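Local coordinates for protein Abbfa_003403 (Acinetobacter baumannii, PDB 4ZXH) that works as a four-domain nonribosomal peptide synthetase, whose condensation, adenylation, carrier and thioesterase domains probably build and release a peptide-type product, at residues V233-E238 / G409-E414; E252-G257 / Q319-L324; F297-A302 / K332-R337; M358-L363 / L405-E410. All blocks are in the same frame, centred on the assembly; numbering follows the deposited sequence.

Contact 1 (V233-E238 / G409-E414); sequences VFRVSE and GEYQGE
Glu414 lies across the chain at Arg235 and Val236, its aliphatic part doing most of the touching. CB and CG rest against the carbonyl O of Val236, and Glu414 CG also comes within 3.8 Å of the backbone N of Glu238. The extended chain then carries the carboxylate over to Arg235, where Glu414 OE1 sits 3.4 Å from Arg235 CD. Attraction between the two charges remains long-range: Arg235 NH1 and Glu414 OE1 stay 4.4 Å apart, too far for a salt bridge, and the guanidinium and carboxylate planes stand 80° to each other. Arg235 also runs beside Tyr411, both pointing the same way, with Arg235 NH1 4.1 Å from Tyr411 CD2 at the ring edge. At the other end, Glu238 extends alongside the turn, CG anti to its own N (chi1 173°), and its OE2 comes to 3.8 Å from Gly413 CA. That turn, Tyr411 to Glu414, is a type I' beta turn, the tight link of the hairpin formed by strands 403-411 and 414-422. Strand 229-235 is the next neighbour of strand 414-422 in the sheet, and Val236 has a backbone bond to Leu415. Two backbone bonds close the hairpin: Tyr411 N to Glu414 O at 2.9 Å, and Glu414 N to Tyr411 O at 3.1 Å. Glu410 OE2 accepts from Gly413 N, which comes from above the carboxylate plane, and Gln412 CG covers the centre of one Tyr411 face. Farther out, Ser237 N-caps helix 238-249 through OG to Val240 N, and Ile376, from the potassium site, packs on Arg235 and Tyr411.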
# COMPACT_ATOMS: atom_id res chain seq x y z
N VAL A 233 18.70 -20.18 -9.06
CA VAL A 233 19.48 -21.28 -8.49
C VAL A 233 20.96 -20.92 -8.35
O VAL A 233 21.59 -20.43 -9.30
CB VAL A 233 19.32 -22.56 -9.33
CG1 VAL A 233 20.10 -23.72 -8.71
CG2 VAL A 233 17.83 -22.92 -9.44
N PHE A 234 21.52 -21.13 -7.17
CA PHE A 234 22.94 -20.85 -6.95
C PHE A 234 23.61 -22.05 -6.28
O PHE A 234 22.92 -22.97 -5.83
CB PHE A 234 23.12 -19.60 -6.09
CG PHE A 234 22.51 -19.71 -4.71
CD1 PHE A 234 21.15 -19.49 -4.52
CD2 PHE A 234 23.29 -20.03 -3.62
CE1 PHE A 234 20.59 -19.60 -3.26
CE2 PHE A 234 22.73 -20.15 -2.35
CZ PHE A 234 21.38 -19.94 -2.17
N ARG A 235 24.94 -22.05 -6.21
CA ARG A 235 25.67 -23.08 -5.46
C ARG A 235 26.75 -22.49 -4.58
O ARG A 235 27.47 -21.57 -4.97
CB ARG A 235 26.29 -24.11 -6.40
CG ARG A 235 25.30 -24.78 -7.30
CD ARG A 235 25.95 -25.70 -8.28
NE ARG A 235 25.16 -25.76 -9.50
CZ ARG A 235 25.32 -26.66 -10.45
NH1 ARG A 235 26.24 -27.62 -10.32
NH2 ARG A 235 24.53 -26.62 -11.52
N VAL A 236 26.87 -23.03 -3.37
CA VAL A 236 27.93 -22.65 -2.46
C VAL A 236 29.22 -23.44 -2.75
O VAL A 236 29.19 -24.66 -2.87
CB VAL A 236 27.50 -22.86 -1.01
CG1 VAL A 236 28.61 -22.43 -0.08
CG2 VAL A 236 26.23 -22.08 -0.72
N SER A 237 30.35 -22.74 -2.87
CA SER A 237 31.62 -23.38 -3.20
C SER A 237 31.93 -24.51 -2.22
O SER A 237 31.51 -24.47 -1.06
CB SER A 237 32.77 -22.37 -3.19
OG SER A 237 33.27 -22.17 -1.88
N GLU A 238 32.66 -25.52 -2.69
CA GLU A 238 32.90 -26.70 -1.89
C GLU A 238 33.69 -26.32 -0.64
O GLU A 238 33.43 -26.85 0.44
CB GLU A 238 33.64 -27.76 -2.70
CG GLU A 238 34.08 -28.97 -1.88
CD GLU A 238 34.84 -30.00 -2.70
OE1 GLU A 238 36.01 -29.72 -3.05
OE2 GLU A 238 34.28 -31.08 -2.99
N GLY A 409 19.69 -29.38 -0.39
CA GLY A 409 20.34 -30.28 -1.32
C GLY A 409 21.83 -30.04 -1.46
O GLY A 409 22.34 -28.97 -1.09
N GLU A 410 22.53 -31.03 -2.01
CA GLU A 410 23.98 -31.00 -2.16
C GLU A 410 24.35 -31.69 -3.47
O GLU A 410 23.66 -32.62 -3.88
CB GLU A 410 24.64 -31.68 -0.95
CG GLU A 410 26.16 -31.70 -0.94
CD GLU A 410 26.74 -32.98 -1.54
OE1 GLU A 410 25.97 -33.94 -1.76
OE2 GLU A 410 27.97 -33.03 -1.79
N TYR A 411 25.41 -31.24 -4.13
CA TYR A 411 25.85 -31.90 -5.37
C TYR A 411 27.33 -31.65 -5.64
O TYR A 411 27.77 -30.49 -5.79
CB TYR A 411 25.01 -31.44 -6.57
CG TYR A 411 25.36 -32.14 -7.87
CD1 TYR A 411 25.12 -33.49 -8.05
CD2 TYR A 411 25.92 -31.43 -8.93
CE1 TYR A 411 25.44 -34.14 -9.25
CE2 TYR A 411 26.24 -32.06 -10.12
CZ TYR A 411 26.00 -33.41 -10.29
OH TYR A 411 26.33 -34.02 -11.49
N GLN A 412 28.09 -32.74 -5.70
CA GLN A 412 29.52 -32.71 -5.95
C GLN A 412 30.27 -31.80 -4.95
O GLN A 412 31.27 -31.15 -5.29
CB GLN A 412 29.79 -32.28 -7.39
CG GLN A 412 29.47 -33.38 -8.40
CD GLN A 412 29.91 -33.06 -9.84
OE1 GLN A 412 30.18 -31.90 -10.19
NE2 GLN A 412 29.99 -34.09 -10.67
N GLY A 413 29.79 -31.80 -3.71
CA GLY A 413 30.45 -31.09 -2.63
C GLY A 413 29.79 -29.78 -2.26
O GLY A 413 29.91 -29.32 -1.13
N GLU A 414 29.06 -29.20 -3.23
CA GLU A 414 28.50 -27.86 -3.13
C GLU A 414 27.04 -27.87 -2.66
O GLU A 414 26.21 -28.59 -3.21
CB GLU A 414 28.58 -27.16 -4.49
CG GLU A 414 30.00 -26.98 -5.03
CD GLU A 414 30.07 -26.32 -6.42
OE1 GLU A 414 29.06 -26.29 -7.16
OE2 GLU A 414 31.19 -25.86 -6.77

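Contact 2 (E252-G257 / Q319-L324); sequences EITLFG and QVQEQL
Gln321 pushes its amide oxygen into the turn ahead of helix 255-271, where Thr254 grips it twice. The backbone N of Thr254 donates to Gln321 OE1 at 3.1 Å, almost straight at 170°, and Thr254 OG1 donates to the same OE1 over 3.3 Å. Both donors come from one face of the amide: the backbone N stands well above the carbonyl plane, the hydroxyl is tilted only 20° from it. The same hydroxyl is also an acceptor. Thr254 is the N-cap residue, and its OG1 takes the N-H of Gly257 at 3.2 Å, so a first-turn N-H of the helix is linked through the threonine to the glutamine of the other helix. The bend at chi2 (61°) turns Gln321 OE1 toward Thr254. Nearer the backbone, Gln321 CB lies 3.6 Å from Ile253 CG2. Gly257 has no side chain to block this approach; Gly257 CA is 3.7 Å from Gln321 OE1. Its carbonyl O accepts from Ser261 OG, one turn on. An apolar contact completes the seam, Leu324 CD2 meeting the edge of the Phe256 ring at CE2, 3.5 Å away. Helix 313-329 thus packs against the start of helix 255-271, with Val320 and Gln323 packed on strand 302-306 and Gln323 NE2 bonded to His304 O. Phe256, for its part, reaches Met358 on strand 356-360.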
# COMPACT_ATOMS: atom_id res chain seq x y z
N GLU A 252 27.14 -25.37 19.06
CA GLU A 252 26.13 -26.35 19.44
C GLU A 252 25.22 -26.62 18.24
O GLU A 252 24.63 -27.69 18.10
CB GLU A 252 25.31 -25.85 20.64
N ILE A 253 25.15 -25.62 17.36
CA ILE A 253 24.13 -25.50 16.33
C ILE A 253 24.08 -26.56 15.23
O ILE A 253 25.03 -27.30 15.01
CB ILE A 253 24.29 -24.18 15.62
CG1 ILE A 253 25.57 -24.23 14.79
CG2 ILE A 253 24.40 -23.06 16.63
CD1 ILE A 253 25.63 -23.21 13.73
N THR A 254 22.96 -26.57 14.53
CA THR A 254 22.77 -27.38 13.34
C THR A 254 23.15 -26.57 12.10
O THR A 254 23.25 -25.35 12.16
CB THR A 254 21.31 -27.86 13.20
OG1 THR A 254 20.42 -26.72 13.17
CG2 THR A 254 20.95 -28.75 14.38
N LEU A 255 23.35 -27.26 10.98
CA LEU A 255 23.65 -26.57 9.74
C LEU A 255 22.50 -25.64 9.33
O LEU A 255 22.72 -24.53 8.83
CB LEU A 255 23.94 -27.58 8.63
CG LEU A 255 24.26 -27.01 7.25
CD1 LEU A 255 25.43 -26.02 7.32
CD2 LEU A 255 24.55 -28.15 6.30
N PHE A 256 21.27 -26.10 9.57
CA PHE A 256 20.09 -25.29 9.29
C PHE A 256 20.15 -24.01 10.07
O PHE A 256 19.88 -22.93 9.54
CB PHE A 256 18.80 -26.03 9.64
CG PHE A 256 17.59 -25.14 9.67
CD1 PHE A 256 17.11 -24.57 8.50
CD2 PHE A 256 16.95 -24.86 10.86
CE1 PHE A 256 16.01 -23.73 8.51
CE2 PHE A 256 15.84 -24.02 10.87
CZ PHE A 256 15.38 -23.46 9.69
N GLY A 257 20.51 -24.14 11.35
CA GLY A 257 20.62 -22.99 12.22
C GLY A 257 21.68 -22.02 11.74
O GLY A 257 21.51 -20.81 11.83
N GLN A 319 22.52 -17.56 19.63
CA GLN A 319 21.28 -16.86 20.00
C GLN A 319 20.11 -17.35 19.13
O GLN A 319 18.99 -17.54 19.62
CB GLN A 319 21.50 -15.35 19.87
CG GLN A 319 20.32 -14.44 20.17
CD GLN A 319 20.74 -12.96 20.32
OE1 GLN A 319 21.90 -12.66 20.66
NE2 GLN A 319 19.80 -12.04 20.05
N VAL A 320 20.37 -17.59 17.85
CA VAL A 320 19.33 -18.01 16.93
C VAL A 320 18.97 -19.46 17.19
O VAL A 320 17.79 -19.82 17.27
CB VAL A 320 19.75 -17.82 15.45
CG1 VAL A 320 18.82 -18.57 14.52
CG2 VAL A 320 19.80 -16.33 15.09
N GLN A 321 19.99 -20.30 17.35
CA GLN A 321 19.76 -21.71 17.61
C GLN A 321 18.88 -21.87 18.85
O GLN A 321 18.00 -22.73 18.87
CB GLN A 321 21.08 -22.45 17.78
CG GLN A 321 20.92 -23.95 17.91
CD GLN A 321 20.29 -24.58 16.68
OE1 GLN A 321 20.87 -24.58 15.60
NE2 GLN A 321 19.08 -25.10 16.85
N GLU A 322 19.10 -21.03 19.85
CA GLU A 322 18.32 -21.10 21.09
C GLU A 322 16.88 -20.60 20.89
O GLU A 322 15.94 -21.19 21.43
CB GLU A 322 19.02 -20.31 22.21
CG GLU A 322 18.28 -20.30 23.56
CD GLU A 322 18.14 -21.68 24.22
OE1 GLU A 322 18.68 -22.69 23.69
OE2 GLU A 322 17.50 -21.76 25.29
N GLN A 323 16.68 -19.53 20.13
CA GLN A 323 15.31 -19.07 19.94
C GLN A 323 14.59 -20.03 19.01
O GLN A 323 13.38 -20.20 19.08
CB GLN A 323 15.26 -17.64 19.41
CG GLN A 323 13.87 -17.07 19.42
CD GLN A 323 13.85 -15.59 19.13
OE1 GLN A 323 14.75 -14.86 19.56
NE2 GLN A 323 12.83 -15.14 18.40
N LEU A 324 15.35 -20.68 18.14
CA LEU A 324 14.79 -21.72 17.29
C LEU A 324 14.36 -22.92 18.15
O LEU A 324 13.24 -23.44 18.00
CB LEU A 324 15.81 -22.13 16.23
CG LEU A 324 15.30 -23.03 15.11
CD1 LEU A 324 14.32 -22.29 14.24
CD2 LEU A 324 16.46 -23.58 14.29

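Contact 3 (F297-A302 / K332-R337); sequences FVNTIA and KIAFSR. With PNS (4'-phosphopantetheine), chain B.
The phosphopantetheine tunnel of the condensation domain has part of its wall here, supplied by Thr300, Phe335 and Ser336. Behind that wall Asn299 joins the two segments with its amide. Asn299 OD1 accepts from Phe335 N at 2.9 Å, in the carbonyl plane and on a lone pair, while ND2 gives a hydrogen to Ile333 O at 2.7 Å, meeting that oxygen from above its carbonyl plane. ND2 bonds to Gln331 O as well. Thr300 CG2 sits over one face of the Phe335 ring, a CH-pi contact 4.2 Å from the centroid, and Ala302 CB touches CE1. With CG2 anti to the backbone N, the hydroxyl of Thr300 is left for the cofactor: OG1 makes a weak bond of 3.3 Å to O40 of the phosphopantetheine. Phe335 CD2 lies 3.5 Å from C37 of the same arm, and Ser336 CB faces the methyl carbon C30. The cofactor is also hydrogen-bonded to Ser1008 N of the carrier domain and to Arg346 and Asn351. Ala334, at the N-cap position, has no polar side chain, and the first N-H of helix 335-342 is met by Asn299 OD1 instead; from this wall the arm receives mainly apolar contact and one weak hydrogen bond.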
# COMPACT_ATOMS: atom_id res chain seq x y z
N PHE A 297 0.61 -31.33 6.36
CA PHE A 297 0.94 -31.33 7.78
C PHE A 297 1.94 -30.23 8.12
O PHE A 297 2.27 -30.00 9.28
CB PHE A 297 1.52 -32.69 8.20
CG PHE A 297 0.55 -33.83 8.10
CD1 PHE A 297 -0.39 -34.04 9.10
CD2 PHE A 297 0.58 -34.69 7.02
CE1 PHE A 297 -1.30 -35.10 9.01
CE2 PHE A 297 -0.32 -35.75 6.92
CZ PHE A 297 -1.26 -35.95 7.92
N VAL A 298 2.43 -29.56 7.08
CA VAL A 298 3.43 -28.52 7.22
C VAL A 298 2.86 -27.26 7.87
O VAL A 298 1.84 -26.75 7.44
CB VAL A 298 3.98 -28.16 5.83
CG1 VAL A 298 4.60 -26.79 5.82
CG2 VAL A 298 4.97 -29.20 5.40
N ASN A 299 3.51 -26.77 8.92
CA ASN A 299 3.09 -25.55 9.60
C ASN A 299 4.15 -24.44 9.58
O ASN A 299 5.32 -24.67 9.89
CB ASN A 299 2.69 -25.85 11.05
CG ASN A 299 1.97 -24.67 11.72
OD1 ASN A 299 1.17 -23.96 11.10
ND2 ASN A 299 2.27 -24.47 13.00
N THR A 300 3.75 -23.23 9.23
CA THR A 300 4.66 -22.11 9.24
C THR A 300 4.89 -21.66 10.68
O THR A 300 3.95 -21.61 11.47
CB THR A 300 4.12 -20.94 8.38
OG1 THR A 300 3.91 -21.38 7.03
CG2 THR A 300 5.08 -19.76 8.37
N ILE A 301 6.13 -21.35 11.04
CA ILE A 301 6.37 -20.56 12.25
C ILE A 301 7.16 -19.30 11.93
O ILE A 301 8.03 -19.32 11.05
CB ILE A 301 7.11 -21.35 13.36
CG1 ILE A 301 8.46 -21.85 12.86
CG2 ILE A 301 6.26 -22.47 13.90
CD1 ILE A 301 9.22 -22.68 13.90
N ALA A 302 6.85 -18.21 12.63
CA ALA A 302 7.56 -16.95 12.47
C ALA A 302 8.59 -16.69 13.58
O ALA A 302 8.24 -16.57 14.76
CB ALA A 302 6.57 -15.79 12.39
N LYS A 332 3.13 -26.72 17.70
CA LYS A 332 1.82 -27.34 17.50
C LYS A 332 0.77 -26.31 17.08
O LYS A 332 -0.17 -26.64 16.35
CB LYS A 332 1.37 -28.10 18.77
CG LYS A 332 1.34 -27.31 20.10
CD LYS A 332 1.24 -28.30 21.28
CE LYS A 332 1.07 -27.64 22.65
NZ LYS A 332 -0.28 -27.04 22.86
N ILE A 333 0.93 -25.06 17.52
CA ILE A 333 0.02 -23.98 17.18
C ILE A 333 0.12 -23.61 15.70
O ILE A 333 1.20 -23.27 15.21
CB ILE A 333 0.29 -22.71 18.02
CG1 ILE A 333 0.11 -23.01 19.51
CG2 ILE A 333 -0.65 -21.61 17.63
CD1 ILE A 333 -1.19 -23.74 19.82
N ALA A 334 -1.02 -23.67 15.00
CA ALA A 334 -1.05 -23.38 13.56
C ALA A 334 -0.82 -21.91 13.31
O ALA A 334 -1.24 -21.07 14.11
CB ALA A 334 -2.35 -23.82 12.95
N PHE A 335 -0.14 -21.61 12.20
CA PHE A 335 0.18 -20.23 11.88
C PHE A 335 -1.08 -19.37 11.84
O PHE A 335 -1.08 -18.24 12.30
CB PHE A 335 0.91 -20.14 10.55
CG PHE A 335 1.39 -18.76 10.21
CD1 PHE A 335 2.32 -18.13 11.01
CD2 PHE A 335 0.90 -18.10 9.10
CE1 PHE A 335 2.76 -16.86 10.72
CE2 PHE A 335 1.34 -16.84 8.80
CZ PHE A 335 2.27 -16.21 9.61
N SER A 336 -2.17 -19.92 11.30
CA SER A 336 -3.42 -19.18 11.19
C SER A 336 -3.94 -18.83 12.57
O SER A 336 -4.51 -17.77 12.78
CB SER A 336 -4.47 -19.98 10.41
OG SER A 336 -4.86 -21.14 11.11
N ARG A 337 -3.75 -19.73 13.52
CA ARG A 337 -4.19 -19.45 14.87
C ARG A 337 -3.30 -18.38 15.51
O ARG A 337 -3.77 -17.61 16.34
CB ARG A 337 -4.21 -20.73 15.72
CG ARG A 337 -4.76 -20.53 17.13
CD ARG A 337 -6.21 -20.12 17.08
NE ARG A 337 -6.83 -20.05 18.40
CZ ARG A 337 -6.88 -18.95 19.15
NH1 ARG A 337 -6.36 -17.81 18.72
NH2 ARG A 337 -7.47 -19.00 20.34
O23 PNS B . -5.67 -12.86 7.53
P24 PNS B . -6.28 -14.12 8.08
O25 PNS B . -6.79 -14.11 9.49
O27 PNS B . -5.11 -15.23 7.97
C28 PNS B . -4.47 -15.49 6.73
C29 PNS B . -3.47 -16.62 6.92
C30 PNS B . -4.29 -17.80 7.45
C31 PNS B . -2.41 -16.19 7.93
C32 PNS B . -2.79 -16.93 5.58
O33 PNS B . -2.41 -15.67 5.00
C34 PNS B . -1.59 -17.84 5.78
O35 PNS B . -1.71 -18.97 6.24
N36 PNS B . -0.39 -17.39 5.44
C37 PNS B . 0.81 -18.19 5.59
C38 PNS B . 1.43 -18.36 4.21
C39 PNS B . 2.12 -19.69 4.13
O40 PNS B . 1.64 -20.68 4.67
N41 PNS B . 3.24 -19.68 3.43
C42 PNS B . 4.13 -20.78 3.15
C43 PNS B . 5.36 -20.06 2.63
S44 PNS B . 6.51 -19.89 4.00

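Contact 4 (M358-L363 / L405-E410); sequences MFWERL and LEMGGE. With PNS (4'-phosphopantetheine), chain B.
Met358 to Trp360 pair in parallel with Leu405 to Met407, the two short strands only 16° apart, and three backbone bonds zip them together. Phe359 uses both of its polar backbone atoms: N donates to Leu405 O at 2.9 Å, and O accepts from Met407 N at 3.0 Å. Glu361 N continues the ladder to Met407 O, longer at 3.3 Å. On one side of the sheet Phe359 and Glu406 run side by side, ring and carboxylate planes 28° apart, with Glu406 OE2 at 3.7 Å from Phe359 CD2; the charge itself is answered by Lys420 on the next strand. The edge of the Phe359 ring points at the thiol end of the phosphopantetheine, CE1 lying 3.3 Å from S44, so this strand lines the place where the arm ends. The other side carries Met358, Trp360, Leu405 and Met407. Trp360, its CG anti to the backbone N (chi1 179°), swings its indole over the neighbouring strand: Gly408 CA sits under the six-membered ring, 3.9 Å from its centroid in a CH-pi contact, and Met407 CB is 3.4 Å from Trp360 CE3. Strand 356-360 is the outermost of this four-stranded sheet, with strand 414-422 on the far side of 403-411. Helix 255-271 covers the Met358 and Trp360 side through Leu255, Leu260 and Phe263, and Phe234 of strand 229-235 packs on Leu405 and Met407.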
# COMPACT_ATOMS: atom_id res chain seq x y z
N MET A 358 12.46 -19.11 4.94
CA MET A 358 13.53 -20.02 4.66
C MET A 358 13.11 -21.47 4.88
O MET A 358 12.69 -21.83 5.99
CB MET A 358 14.75 -19.72 5.51
CG MET A 358 15.73 -20.85 5.43
SD MET A 358 17.28 -20.53 6.23
CE MET A 358 17.97 -22.17 6.13
N PHE A 359 13.21 -22.28 3.83
CA PHE A 359 12.83 -23.69 3.89
C PHE A 359 14.10 -24.48 3.84
O PHE A 359 14.97 -24.19 3.03
CB PHE A 359 11.93 -24.17 2.71
CG PHE A 359 10.74 -23.29 2.41
CD1 PHE A 359 10.26 -22.38 3.33
CD2 PHE A 359 10.10 -23.40 1.19
CE1 PHE A 359 9.17 -21.57 3.03
CE2 PHE A 359 9.00 -22.60 0.88
CZ PHE A 359 8.53 -21.69 1.81
N TRP A 360 14.20 -25.50 4.67
CA TRP A 360 15.33 -26.41 4.56
C TRP A 360 14.79 -27.81 4.46
O TRP A 360 14.48 -28.43 5.47
CB TRP A 360 16.26 -26.27 5.75
CG TRP A 360 17.42 -27.20 5.70
CD1 TRP A 360 17.41 -28.53 5.96
CD2 TRP A 360 18.77 -26.86 5.39
NE1 TRP A 360 18.67 -29.05 5.82
CE2 TRP A 360 19.53 -28.04 5.47
CE3 TRP A 360 19.42 -25.67 5.06
CZ2 TRP A 360 20.89 -28.07 5.23
CZ3 TRP A 360 20.77 -25.70 4.82
CH2 TRP A 360 21.49 -26.89 4.90
N GLU A 361 14.68 -28.33 3.25
CA GLU A 361 14.04 -29.62 3.12
C GLU A 361 14.95 -30.71 2.59
O GLU A 361 15.56 -30.56 1.53
CB GLU A 361 12.81 -29.52 2.23
CG GLU A 361 11.89 -30.70 2.40
CD GLU A 361 10.45 -30.36 2.11
OE1 GLU A 361 10.18 -29.24 1.61
OE2 GLU A 361 9.58 -31.22 2.40
N ARG A 362 15.06 -31.79 3.36
CA ARG A 362 15.71 -33.01 2.90
C ARG A 362 14.84 -34.21 3.31
O ARG A 362 14.64 -34.45 4.50
CB ARG A 362 17.13 -33.13 3.47
N LEU A 363 14.31 -34.93 2.33
CA LEU A 363 13.58 -36.17 2.60
C LEU A 363 14.53 -37.29 3.00
O LEU A 363 15.68 -37.33 2.56
CB LEU A 363 12.77 -36.61 1.38
CG LEU A 363 11.76 -35.59 0.88
CD1 LEU A 363 10.95 -36.17 -0.29
CD2 LEU A 363 10.86 -35.13 2.03
N LEU A 405 14.33 -18.23 0.77
CA LEU A 405 15.55 -19.00 0.60
C LEU A 405 15.27 -20.50 0.76
O LEU A 405 14.80 -20.94 1.81
CB LEU A 405 16.61 -18.55 1.61
CG LEU A 405 17.96 -19.23 1.55
CD1 LEU A 405 18.58 -18.90 0.21
CD2 LEU A 405 18.82 -18.74 2.69
N GLU A 406 15.55 -21.29 -0.28
CA GLU A 406 15.36 -22.74 -0.20
C GLU A 406 16.69 -23.48 -0.27
O GLU A 406 17.42 -23.36 -1.25
CB GLU A 406 14.43 -23.20 -1.33
CG GLU A 406 13.11 -22.48 -1.36
CD GLU A 406 12.13 -23.07 -2.35
OE1 GLU A 406 12.56 -23.91 -3.19
OE2 GLU A 406 10.93 -22.69 -2.30
N MET A 407 16.99 -24.25 0.76
CA MET A 407 18.25 -24.99 0.84
C MET A 407 18.01 -26.46 1.15
O MET A 407 16.86 -26.90 1.27
CB MET A 407 19.16 -24.40 1.91
CG MET A 407 19.44 -22.92 1.79
SD MET A 407 20.98 -22.55 0.95
CE MET A 407 22.15 -23.50 1.91
N GLY A 408 19.09 -27.21 1.30
CA GLY A 408 19.01 -28.58 1.79
C GLY A 408 19.70 -29.61 0.91
O GLY A 408 20.23 -30.60 1.41
N GLY A 409 19.69 -29.38 -0.39
CA GLY A 409 20.34 -30.28 -1.32
C GLY A 409 21.83 -30.04 -1.46
O GLY A 409 22.34 -28.97 -1.09
N GLU A 410 22.53 -31.03 -2.01
CA GLU A 410 23.98 -31.00 -2.16
C GLU A 410 24.35 -31.69 -3.47
O GLU A 410 23.66 -32.62 -3.88
CB GLU A 410 24.64 -31.68 -0.95
CG GLU A 410 26.16 -31.70 -0.94
CD GLU A 410 26.74 -32.98 -1.54
OE1 GLU A 410 25.97 -33.94 -1.76
OE2 GLU A 410 27.97 -33.03 -1.79
O23 PNS B . -5.67 -12.86 7.53
P24 PNS B . -6.28 -14.12 8.08
O25 PNS B . -6.79 -14.11 9.49
O27 PNS B . -5.11 -15.23 7.97
C28 PNS B . -4.47 -15.49 6.73
C29 PNS B . -3.47 -16.62 6.92
C30 PNS B . -4.29 -17.80 7.45
C31 PNS B . -2.41 -16.19 7.93
C32 PNS B . -2.79 -16.93 5.58
O33 PNS B . -2.41 -15.67 5.00
C34 PNS B . -1.59 -17.84 5.78
O35 PNS B . -1.71 -18.97 6.24
N36 PNS B . -0.39 -17.39 5.44
C37 PNS B . 0.81 -18.19 5.59
C38 PNS B . 1.43 -18.36 4.21
C39 PNS B . 2.12 -19.69 4.13
O40 PNS B . 1.64 -20.68 4.67
N41 PNS B . 3.24 -19.68 3.43
C42 PNS B . 4.13 -20.78 3.15
C43 PNS B . 5.36 -20.06 2.63
S44 PNS B . 6.51 -19.89 4.00

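In the fold
All four contacts belong to the condensation domain. Contact 3 is buried, contacts 2 and 4 partly so, and contact 1 lies at the surface. Contacts 1 and 4 share strand 403-411 and its sheet: regular backbone pairing joins the strands in contact 4, whereas contact 1, at the hairpin end, relies on the aliphatic parts of charged side chains. Contact 2 backs onto contact 4, Phe256 packing on Trp360. In contacts 2 and 3 a side-chain amide oxygen binds at the start of a helix, at the N-cap residue in contact 2 and at the first helical N-H in contact 3. Contacts 3 and 4, their centres 18 Å apart, both touch the phosphopantetheine, one along its arm and the other at its sulfur.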